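Local atomic coordinates of thioredoxin domain-containing protein (Aeropyrum pernix, PDB entry 3HA9), a protein that is of unknown function but has a thioredoxin-like fold and is probably an oxidoreductase with antioxidant activity. Residues L58-T63 with P111-V116; L42-A47 with S121-F126. One frame throughout, in Å; residues are numbered along the deposited sequence.

Contact 1 (L58-T63 with P111-V116); sequences LLDRLT and PSWIMV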
loop_
_atom_site.group_PDB
_atom_site.type_symbol
_atom_site.label_atom_id
_atom_site.label_comp_id
_atom_site.label_asym_id
_atom_site.label_seq_id
_atom_site.Cartn_x
_atom_site.Cartn_y
_atom_site.Cartn_z
ATOM N N LEU A 58 -13.642 -1.771 -5.604
ATOM C CA LEU A 58 -12.899 -2.739 -6.415
ATOM C C LEU A 58 -12.110 -3.743 -5.599
ATOM O O LEU A 58 -12.157 -4.938 -5.875
ATOM C CB LEU A 58 -11.971 -2.038 -7.406
ATOM C CG LEU A 58 -12.630 -1.175 -8.466
ATOM C CD1 LEU A 58 -11.620 -0.884 -9.575
ATOM C CD2 LEU A 58 -13.864 -1.892 -9.038
ATOM N N LEU A 59 -11.373 -3.252 -4.609
ATOM C CA LEU A 59 -10.591 -4.122 -3.753
ATOM C C LEU A 59 -11.451 -5.106 -2.926
ATOM O O LEU A 59 -11.036 -6.232 -2.658
ATOM C CB LEU A 59 -9.675 -3.268 -2.873
ATOM C CG LEU A 59 -8.626 -2.455 -3.645
ATOM C CD1 LEU A 59 -7.888 -1.474 -2.686
ATOM C CD2 LEU A 59 -7.628 -3.386 -4.319
ATOM N N ASP A 60 -12.652 -4.677 -2.543
ATOM C CA ASP A 60 -13.596 -5.556 -1.829
ATOM C C ASP A 60 -13.956 -6.759 -2.681
ATOM O O ASP A 60 -13.944 -7.912 -2.218
ATOM C CB ASP A 60 -14.888 -4.792 -1.503
ATOM C CG ASP A 60 -14.719 -3.788 -0.389
ATOM O OD1 ASP A 60 -13.761 -3.897 0.405
ATOM O OD2 ASP A 60 -15.566 -2.865 -0.307
ATOM N N ARG A 61 -14.282 -6.479 -3.932
ATOM C CA ARG A 61 -14.695 -7.530 -4.843
ATOM C C ARG A 61 -13.534 -8.445 -5.158
ATOM O O ARG A 61 -13.706 -9.662 -5.185
ATOM C CB ARG A 61 -15.288 -6.930 -6.117
ATOM C CG ARG A 61 -16.651 -6.318 -5.863
ATOM C CD ARG A 61 -16.899 -5.129 -6.759
ATOM N NE ARG A 61 -17.066 -5.531 -8.150
ATOM C CZ ARG A 61 -17.279 -4.677 -9.143
ATOM N NH1 ARG A 61 -17.358 -3.376 -8.898
ATOM N NH2 ARG A 61 -17.407 -5.128 -10.378
ATOM N N LEU A 62 -12.343 -7.874 -5.357
ATOM C CA LEU A 62 -11.176 -8.696 -5.676
ATOM C C LEU A 62 -10.777 -9.567 -4.485
ATOM O O LEU A 62 -10.387 -10.723 -4.662
ATOM C CB LEU A 62 -10.010 -7.825 -6.165
ATOM C CG LEU A 62 -10.274 -7.202 -7.543
ATOM C CD1 LEU A 62 -9.356 -6.025 -7.804
ATOM C CD2 LEU A 62 -10.134 -8.248 -8.638
ATOM N N THR A 63 -10.910 -9.014 -3.278
ATOM C CA THR A 63 -10.673 -9.758 -2.038
ATOM C C THR A 63 -11.600 -10.968 -1.932
ATOM O O THR A 63 -11.156 -12.078 -1.597
ATOM C CB THR A 63 -10.863 -8.850 -0.800
ATOM O OG1 THR A 63 -9.829 -7.859 -0.784
ATOM C CG2 THR A 63 -10.794 -9.661 0.496
ATOM N N PRO A 111 -13.032 -5.935 6.420
ATOM C CA PRO A 111 -12.528 -6.149 7.779
ATOM C C PRO A 111 -11.241 -6.972 7.862
ATOM O O PRO A 111 -10.505 -6.852 8.843
ATOM C CB PRO A 111 -13.693 -6.856 8.496
ATOM C CG PRO A 111 -14.734 -7.156 7.441
ATOM C CD PRO A 111 -14.478 -6.218 6.314
ATOM N N SER A 112 -10.976 -7.781 6.842
ATOM C CA SER A 112 -9.775 -8.595 6.795
ATOM C C SER A 112 -8.495 -7.802 6.457
ATOM O O SER A 112 -7.391 -8.308 6.653
ATOM C CB SER A 112 -9.941 -9.764 5.809
ATOM O OG SER A 112 -9.817 -9.329 4.465
ATOM N N TRP A 113 -8.630 -6.577 5.951
ATOM C CA TRP A 113 -7.455 -5.808 5.499
ATOM C C TRP A 113 -6.557 -5.342 6.623
ATOM O O TRP A 113 -7.021 -4.987 7.694
ATOM C CB TRP A 113 -7.883 -4.574 4.711
ATOM C CG TRP A 113 -8.626 -4.851 3.479
ATOM C CD1 TRP A 113 -8.801 -6.069 2.868
ATOM C CD2 TRP A 113 -9.280 -3.894 2.655
ATOM N NE1 TRP A 113 -9.538 -5.921 1.722
ATOM C CE2 TRP A 113 -9.841 -4.596 1.561
ATOM C CE3 TRP A 113 -9.458 -2.498 2.732
ATOM C CZ2 TRP A 113 -10.568 -3.964 0.562
ATOM C CZ3 TRP A 113 -10.187 -1.864 1.723
ATOM C CH2 TRP A 113 -10.728 -2.597 0.654
ATOM N N ILE A 114 -5.256 -5.287 6.353
ATOM C CA ILE A 114 -4.307 -4.694 7.287
ATOM C C ILE A 114 -4.390 -3.178 7.097
ATOM O O ILE A 114 -4.459 -2.714 5.974
ATOM C CB ILE A 114 -2.878 -5.230 6.985
ATOM C CG1 ILE A 114 -2.849 -6.766 7.098
ATOM C CG2 ILE A 114 -1.809 -4.576 7.886
ATOM C CD1 ILE A 114 -1.544 -7.399 6.616
ATOM N N MET A 115 -4.402 -2.418 8.185
ATOM C CA MET A 115 -4.460 -0.954 8.105
ATOM C C MET A 115 -3.131 -0.376 8.624
ATOM O O MET A 115 -2.628 -0.757 9.684
ATOM C CB MET A 115 -5.663 -0.382 8.885
ATOM C CG MET A 115 -7.071 -0.555 8.199
ATOM S SD MET A 115 -8.420 -0.044 9.305
ATOM C CE MET A 115 -8.628 -1.471 10.334
ATOM N N VAL A 116 -2.553 0.541 7.857
ATOM C CA VAL A 116 -1.238 1.097 8.160
ATOM C C VAL A 116 -1.347 2.601 7.997
ATOM O O VAL A 116 -2.047 3.060 7.110
ATOM C CB VAL A 116 -0.168 0.540 7.152
ATOM C CG1 VAL A 116 1.108 1.330 7.167
ATOM C CG2 VAL A 116 0.139 -0.931 7.462
#

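Contact 2 (L42-A47 with S121-F126); sequences LWFMAA and SLVEKF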
loop_
_atom_site.group_PDB
_atom_site.type_symbol
_atom_site.label_atom_id
_atom_site.label_comp_id
_atom_site.label_asym_id
_atom_site.label_seq_id
_atom_site.Cartn_x
_atom_site.Cartn_y
_atom_site.Cartn_z
ATOM N N LEU A 42 -0.498 -2.997 -1.969
ATOM C CA LEU A 42 -0.311 -1.816 -1.135
ATOM C C LEU A 42 -1.181 -0.713 -1.715
ATOM O O LEU A 42 -1.015 -0.333 -2.869
ATOM C CB LEU A 42 1.163 -1.370 -1.101
ATOM C CG LEU A 42 2.201 -2.419 -0.710
ATOM C CD1 LEU A 42 3.576 -1.735 -0.546
ATOM C CD2 LEU A 42 1.806 -3.104 0.585
ATOM N N TRP A 43 -2.144 -0.234 -0.935
ATOM C CA TRP A 43 -3.038 0.794 -1.429
ATOM C C TRP A 43 -2.779 2.077 -0.642
ATOM O O TRP A 43 -3.137 2.157 0.536
ATOM C CB TRP A 43 -4.488 0.347 -1.251
ATOM C CG TRP A 43 -5.473 1.394 -1.712
ATOM C CD1 TRP A 43 -5.287 2.316 -2.704
ATOM C CD2 TRP A 43 -6.777 1.616 -1.191
ATOM N NE1 TRP A 43 -6.400 3.110 -2.827
ATOM C CE2 TRP A 43 -7.333 2.701 -1.908
ATOM C CE3 TRP A 43 -7.528 1.022 -0.164
ATOM C CZ2 TRP A 43 -8.623 3.203 -1.645
ATOM C CZ3 TRP A 43 -8.833 1.524 0.099
ATOM C CH2 TRP A 43 -9.361 2.599 -0.652
ATOM N N PHE A 44 -2.155 3.060 -1.307
ATOM C CA PHE A 44 -1.829 4.348 -0.669
ATOM C C PHE A 44 -3.015 5.261 -0.856
ATOM O O PHE A 44 -3.430 5.504 -1.987
ATOM C CB PHE A 44 -0.583 4.950 -1.320
ATOM C CG PHE A 44 0.674 4.181 -1.013
ATOM C CD1 PHE A 44 1.476 4.570 0.067
ATOM C CD2 PHE A 44 1.034 3.044 -1.765
ATOM C CE1 PHE A 44 2.639 3.860 0.382
ATOM C CE2 PHE A 44 2.202 2.318 -1.457
ATOM C CZ PHE A 44 2.988 2.710 -0.397
ATOM N N MET A 45 -3.573 5.735 0.258
ATOM C CA MET A 45 -4.868 6.429 0.208
ATOM C C MET A 45 -5.009 7.467 1.317
ATOM O O MET A 45 -4.082 7.676 2.103
ATOM C CB MET A 45 -6.034 5.414 0.191
ATOM C CG MET A 45 -5.970 4.281 1.249
ATOM S SD MET A 45 -6.185 4.789 2.978
ATOM C CE MET A 45 -7.934 5.123 2.977
ATOM N N ALA A 46 -6.160 8.133 1.340
ATOM C CA ALA A 46 -6.521 9.093 2.392
ATOM C C ALA A 46 -8.017 8.999 2.555
ATOM O O ALA A 46 -8.734 8.712 1.580
ATOM C CB ALA A 46 -6.105 10.521 1.986
ATOM N N ALA A 47 -8.498 9.228 3.774
ATOM C CA ALA A 47 -9.912 9.005 4.068
ATOM C C ALA A 47 -10.830 9.974 3.326
ATOM O O ALA A 47 -11.982 9.650 3.049
ATOM C CB ALA A 47 -10.158 9.054 5.562
ATOM N N SER A 121 7.551 7.899 4.780
ATOM C CA SER A 121 8.594 6.900 4.427
ATOM C C SER A 121 8.220 5.989 3.269
ATOM O O SER A 121 9.038 5.735 2.368
ATOM C CB SER A 121 8.933 5.993 5.636
ATOM O OG SER A 121 9.490 6.760 6.682
ATOM N N LEU A 122 6.994 5.477 3.302
ATOM C CA LEU A 122 6.574 4.517 2.278
ATOM C C LEU A 122 6.201 5.263 1.005
ATOM O O LEU A 122 6.386 4.744 -0.103
ATOM C CB LEU A 122 5.421 3.641 2.764
ATOM C CG LEU A 122 5.823 2.696 3.898
ATOM C CD1 LEU A 122 4.556 2.174 4.589
ATOM C CD2 LEU A 122 6.722 1.538 3.404
ATOM N N VAL A 123 5.688 6.484 1.172
ATOM C CA VAL A 123 5.433 7.356 0.015
ATOM C C VAL A 123 6.723 7.552 -0.780
ATOM O O VAL A 123 6.744 7.434 -2.019
ATOM C CB VAL A 123 4.812 8.695 0.457
ATOM C CG1 VAL A 123 4.877 9.724 -0.691
ATOM C CG2 VAL A 123 3.370 8.466 0.872
ATOM N N GLU A 124 7.808 7.832 -0.074
ATOM C CA GLU A 124 9.105 7.997 -0.709
ATOM C C GLU A 124 9.607 6.677 -1.286
ATOM O O GLU A 124 10.075 6.628 -2.434
ATOM C CB GLU A 124 10.102 8.549 0.313
ATOM C CG GLU A 124 11.533 8.729 -0.223
ATOM C CD GLU A 124 12.510 9.209 0.846
ATOM O OE1 GLU A 124 12.076 9.873 1.811
ATOM O OE2 GLU A 124 13.724 8.943 0.719
ATOM N N LYS A 125 9.504 5.608 -0.499
ATOM C CA LYS A 125 9.999 4.289 -0.934
ATOM C C LYS A 125 9.376 3.844 -2.259
ATOM O O LYS A 125 10.076 3.382 -3.155
ATOM C CB LYS A 125 9.715 3.230 0.148
ATOM C CG LYS A 125 10.287 1.823 -0.151
ATOM C CD LYS A 125 11.753 1.748 0.219
ATOM C CE LYS A 125 12.257 0.300 0.260
ATOM N NZ LYS A 125 13.589 0.329 0.881
ATOM N N PHE A 126 8.060 3.967 -2.363
ATOM C CA PHE A 126 7.330 3.439 -3.512
ATOM C C PHE A 126 6.992 4.485 -4.567
ATOM O O PHE A 126 6.200 4.225 -5.475
ATOM C CB PHE A 126 6.093 2.679 -3.033
ATOM C CG PHE A 126 6.448 1.366 -2.399
ATOM C CD1 PHE A 126 6.759 0.272 -3.194
ATOM C CD2 PHE A 126 6.543 1.251 -1.021
ATOM C CE1 PHE A 126 7.136 -0.933 -2.615
ATOM C CE2 PHE A 126 6.899 0.042 -0.443
ATOM C CZ PHE A 126 7.194 -1.038 -1.241
#

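Contact 1 (L58-T63 with P111-V116)
The indole of Trp-113 turns its NE1, CZ2 and CH2 side to helix 52-65. Thr-63 OG1 stands at the edge beside NE1, near the ring plane. The backbone N of Asp-60 also lies in plane at the edge. Two neighbours approach obliquely, from opposite sides of the indole plane. One is Leu-59 CB, 3.6 Å from Trp-113 CZ2. The other is Asp-60 OD1, 3.2 Å from the same Trp-113 CZ2, with the carboxylate turned 30° from the ring.

The indole N-H gives a hydrogen bond from Trp-113 NE1 to Thr-63 OG1, 3.2 Å long and fairly straight at 157°. The threonine hydroxyl sits anti to its own carbonyl carbon (chi1 -67°), and from there Thr-63 OG1 donates to Leu-59 O at 2.8 Å. That carbonyl also takes the helical bond from Thr-63 N, on the opposite face of its plane. Thr-63 CG2 reaches Ser-112 OG only loosely, at 4.1 Å; the serine hydroxyl bonds to Asp-110.

Trp-113 precedes strand 114-117, and it also packs on Val-71, Trp-43 and Ile-105. The contact therefore joins a helix of the thioredoxin-like fold to the start of an outer strand. Accepting from the indole and donating to Leu-59 O, the hydroxyl links the ring to the helix backbone. This satisfies the one polar atom of a buried ring and probably helps to fix its rotation.

Contact 2 (L42-A47 with S121-F126)
Leu-42 meets Phe-126 through CD1, which lies over one face of the phenyl ring. This is a CH-pi contact. Leu-42 CD1 is 4.0 Å from the centroid of the Phe-126 ring and 22° off its normal, displaced toward the rim carrying CE2 and CZ. The two side chains cross at about a right angle. Phe-126 also packs edge-to-face with Phe-20.

Trp-43 and Met-45 face the other side of the strand, toward helix 52-65. This alternation is that of a central strand in a thioredoxin-like fold, with helices packed on both faces of the sheet. Strand 39-45 runs between strands 69-75 and 133-138 and leads to the Cys-49 to Cys-52 disulfide, a CxxC pair at the start of helix 52-65.

Phe-44 returns to the side of helix 121-125. Its CB points to the helix, and with CG anti to the carbonyl carbon (chi1 -69°) the ring is set so that CE1 and CZ meet it. Leu-122 CB lies in plane at its edge, with Phe-44 CE1 and Leu-122 CB 3.7 Å apart. Phe-44 CZ comes within 3.9 Å of Phe-126 CD2, and these side chains cross at about a right angle. Val-123 comes nearest through its backbone, with Val-123 N 4.1 Å from Phe-44 CE1. The side chains alone are further apart, at 4.4 Å between Val-123 CG2 and Phe-44 CD1. Val-128 and Phe-76 also touch the Phe-44 side chain, and Asp-118 accepts hydrogen bonds from the backbone N atoms of Leu-122 and Val-123.

In the fold
Both contacts reach the same five-stranded sheet. Contact 2 is the more central: its centre lies about 5 Å from the centre of the chain, against about 11 Å for the centre of contact 1. Contact 2 is buried and apolar, with no hydrogen bond across it. Contact 1 is partly buried; it mixes apolar packing with an indole-to-hydroxyl bond, and Ser-112 at its margin is exposed. Their elements are consecutive in the chain: strand 39-45 precedes helix 52-65, and strand 114-117 precedes helix 121-125. Trp-43 bridges the two contacts. Trp-43 CE3 lies 3.6 Å from Leu-59 CD1, and Trp-43 CZ3 4.0 Å from Trp-113 CZ3.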